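Local coordinates for protein TRAP dicarboxylate transporter-DctP subunit (Rhodobacter sphaeroides, PDB 4PE3) that probably captures a small solute, perhaps an organic acid, in the periplasm and hands it to a TRAP-type membrane transporter, at residues 116-126 with 146-154. Residues are numbered along the deposited sequence; the frame is centred on the assembly and turned at random. Where two conformers were deposited one is given.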
# COMPACT_ATOMS: atom_id res chain seq x y z
N TRP A 116 5.69 -5.49 5.94
CA TRP A 116 6.21 -4.15 6.21
C TRP A 116 5.77 -3.59 7.57
O TRP A 116 4.65 -3.82 8.01
CB TRP A 116 5.77 -3.16 5.12
CG TRP A 116 5.98 -3.66 3.71
CD1 TRP A 116 5.03 -3.75 2.74
CD2 TRP A 116 7.20 -4.13 3.14
NE1 TRP A 116 5.58 -4.27 1.61
CE2 TRP A 116 6.92 -4.47 1.81
CE3 TRP A 116 8.50 -4.27 3.61
CZ2 TRP A 116 7.87 -4.98 0.96
CZ3 TRP A 116 9.47 -4.76 2.74
CH2 TRP A 116 9.15 -5.11 1.43
N ALA A 117 6.69 -2.85 8.19
CA ALA A 117 6.44 -2.16 9.46
C ALA A 117 6.54 -0.65 9.28
O ALA A 117 6.29 0.11 10.23
CB ALA A 117 7.43 -2.62 10.50
N ASP A 118 6.90 -0.21 8.08
CA ASP A 118 7.04 1.21 7.79
C ASP A 118 7.12 1.39 6.28
O ASP A 118 7.73 0.55 5.60
CB ASP A 118 8.31 1.78 8.39
CG ASP A 118 8.33 3.29 8.32
OD1 ASP A 118 7.68 3.94 9.16
OD2 ASP A 118 8.93 3.82 7.37
N PRO A 119 6.59 2.52 5.75
CA PRO A 119 6.69 2.69 4.29
C PRO A 119 8.13 2.69 3.78
O PRO A 119 8.35 2.27 2.65
CB PRO A 119 6.02 4.04 4.05
CG PRO A 119 5.03 4.18 5.16
CD PRO A 119 5.63 3.47 6.34
N ALA A 120 9.09 3.14 4.57
CA ALA A 120 10.48 3.16 4.10
C ALA A 120 10.97 1.77 3.70
O ALA A 120 11.79 1.64 2.79
CB ALA A 120 11.39 3.76 5.16
N GLN A 121 10.48 0.74 4.38
CA GLN A 121 10.90 -0.62 4.05
C GLN A 121 10.43 -1.02 2.66
O GLN A 121 11.21 -1.53 1.85
CB GLN A 121 10.39 -1.62 5.08
CG GLN A 121 10.97 -1.43 6.48
CD GLN A 121 10.37 -2.40 7.48
OE1 GLN A 121 9.30 -2.96 7.29
NE2 GLN A 121 11.09 -2.60 8.57
N MSE A 122 9.16 -0.79 2.38
CA MSE A 122 8.61 -1.12 1.06
C MSE A 122 9.27 -0.30 -0.06
O MSE A 122 9.58 -0.81 -1.14
CB MSE A 122 7.09 -0.93 1.08
CG MSE A 122 6.40 -1.35 -0.21
SE MSE A 122 6.33 0.04 -1.54
CE MSE A 122 4.88 1.09 -0.86
N ILE A 123 9.48 0.98 0.22
CA ILE A 123 10.11 1.87 -0.75
C ILE A 123 11.54 1.40 -1.05
O ILE A 123 11.98 1.41 -2.20
CB ILE A 123 10.07 3.33 -0.26
CG1 ILE A 123 8.67 3.91 -0.46
CG2 ILE A 123 11.08 4.18 -0.98
CD1 ILE A 123 8.29 4.99 0.52
N ASP A 124 12.27 0.98 -0.03
CA ASP A 124 13.62 0.45 -0.23
C ASP A 124 13.61 -0.86 -1.00
O ASP A 124 14.45 -1.07 -1.89
CB ASP A 124 14.36 0.31 1.10
CG ASP A 124 15.81 -0.04 0.90
OD1 ASP A 124 16.56 0.86 0.48
OD2 ASP A 124 16.19 -1.20 1.15
N PHE A 125 12.65 -1.73 -0.69
CA PHE A 125 12.47 -2.94 -1.49
C PHE A 125 12.27 -2.62 -2.98
O PHE A 125 12.89 -3.23 -3.87
CB PHE A 125 11.30 -3.75 -0.97
CG PHE A 125 10.86 -4.85 -1.88
CD1 PHE A 125 11.66 -5.94 -2.12
CD2 PHE A 125 9.62 -4.79 -2.50
CE1 PHE A 125 11.24 -6.95 -2.95
CE2 PHE A 125 9.20 -5.80 -3.35
CZ PHE A 125 10.01 -6.87 -3.58
N VAL A 126 11.42 -1.64 -3.28
CA VAL A 126 11.18 -1.27 -4.67
C VAL A 126 12.40 -0.65 -5.31
O VAL A 126 12.80 -1.05 -6.41
CB VAL A 126 9.96 -0.33 -4.78
CG1 VAL A 126 9.85 0.26 -6.18
CG2 VAL A 126 8.73 -1.09 -4.41
N PHE A 146 7.10 1.57 -15.40
CA PHE A 146 6.92 1.89 -13.96
C PHE A 146 7.92 2.98 -13.61
O PHE A 146 9.12 2.81 -13.79
CB PHE A 146 7.16 0.64 -13.11
CG PHE A 146 7.14 0.89 -11.63
CD1 PHE A 146 5.96 1.11 -10.98
CD2 PHE A 146 8.31 0.88 -10.89
CE1 PHE A 146 5.93 1.34 -9.62
CE2 PHE A 146 8.28 1.09 -9.52
CZ PHE A 146 7.10 1.33 -8.90
N ILE A 147 7.43 4.14 -13.19
CA ILE A 147 8.29 5.26 -12.81
C ILE A 147 8.70 5.16 -11.33
O ILE A 147 9.89 5.21 -11.02
CB ILE A 147 7.60 6.61 -13.06
CG1 ILE A 147 7.29 6.75 -14.55
CG2 ILE A 147 8.48 7.77 -12.59
CD1 ILE A 147 6.28 7.83 -14.86
N GLY A 148 7.73 5.02 -10.44
CA GLY A 148 8.05 4.88 -9.03
C GLY A 148 6.82 4.59 -8.19
O GLY A 148 5.69 4.58 -8.67
N VAL A 149 7.08 4.37 -6.90
CA VAL A 149 6.08 3.87 -5.99
C VAL A 149 5.63 4.96 -5.02
O VAL A 149 6.38 5.90 -4.70
CB VAL A 149 6.63 2.61 -5.23
CG1 VAL A 149 7.63 3.01 -4.15
CG2 VAL A 149 5.50 1.84 -4.65
N SER A 150 4.40 4.83 -4.55
CA SER A 150 3.90 5.63 -3.45
C SER A 150 2.97 4.75 -2.64
O SER A 150 2.83 3.58 -2.92
CB SER A 150 3.17 6.84 -4.01
OG SER A 150 2.19 6.45 -4.96
N THR A 151 2.35 5.32 -1.61
CA THR A 151 1.38 4.58 -0.83
C THR A 151 0.36 5.50 -0.15
O THR A 151 0.69 6.60 0.25
CB THR A 151 2.10 3.71 0.23
OG1 THR A 151 1.15 2.97 1.00
CG2 THR A 151 2.90 4.59 1.15
N PRO A 152 -0.88 5.02 0.02
CA PRO A 152 -1.81 5.75 0.88
C PRO A 152 -1.58 5.46 2.37
O PRO A 152 -2.33 5.97 3.22
CB PRO A 152 -3.17 5.20 0.46
CG PRO A 152 -2.85 3.80 0.01
CD PRO A 152 -1.52 3.89 -0.67
N GLY A 153 -0.58 4.63 2.69
CA GLY A 153 -0.14 4.49 4.07
C GLY A 153 -0.16 3.09 4.64
O GLY A 153 -0.95 2.24 4.22
N LEU A 154 0.74 2.85 5.58
CA LEU A 154 0.68 1.63 6.40
C LEU A 154 -0.52 1.77 7.32
O LEU A 154 -0.64 2.78 8.05
CB LEU A 154 1.96 1.49 7.20
CG LEU A 154 2.00 0.38 8.23
CD1 LEU A 154 1.79 -0.99 7.60
CD2 LEU A 154 3.31 0.46 9.01
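V149 points toward the helix, and its two methyls meet different residues. V149 CG2 lies 3.7 Å from the selenium of selenomethionine M122. V149 CG1 touches I123 CG1 at 3.9 Å and also borders V126 CG1. The M122 chain leaves with CG anti to the backbone N (chi1 -175°), then bends at chi2 and chi3. This lays M122 SE on V149 and brings M122 CE to 4.0 Å from T151 CB. V126 meets the F146 ring at its edge, near the ring plane, with V126 CG1 3.8 Å from F146 CE2. With both methyls gone, as in an alanine here, a gap is likely to open between M122, I123 and V126, and the selenomethionine end could shift.

Beyond the strand, L154 reaches the loop before the helix. L154 CD2 sits tightly against A117 O at 3.2 Å, and L154 CB packs against P119 CD. T151 OG1 accepts from G153 N in an ST turn and is also hydrogen-bonded to P241 O. D118 N-caps the helix through OD2, which accepts from A120 N.

Helix segment 119-126 runs nearly antiparallel (163°) to strand segment 146-150, at the edge of a five-stranded sheet. This helix-flanked sheet is consistent with one domain of a TRAP-type solute-binding protein. Strand 243-248 pairs with strand 144-150, with a classic bulge at I147 and G148 opposite V245. Helix 257-291 borders I123 and S150, and helix 131-139 packs on F146.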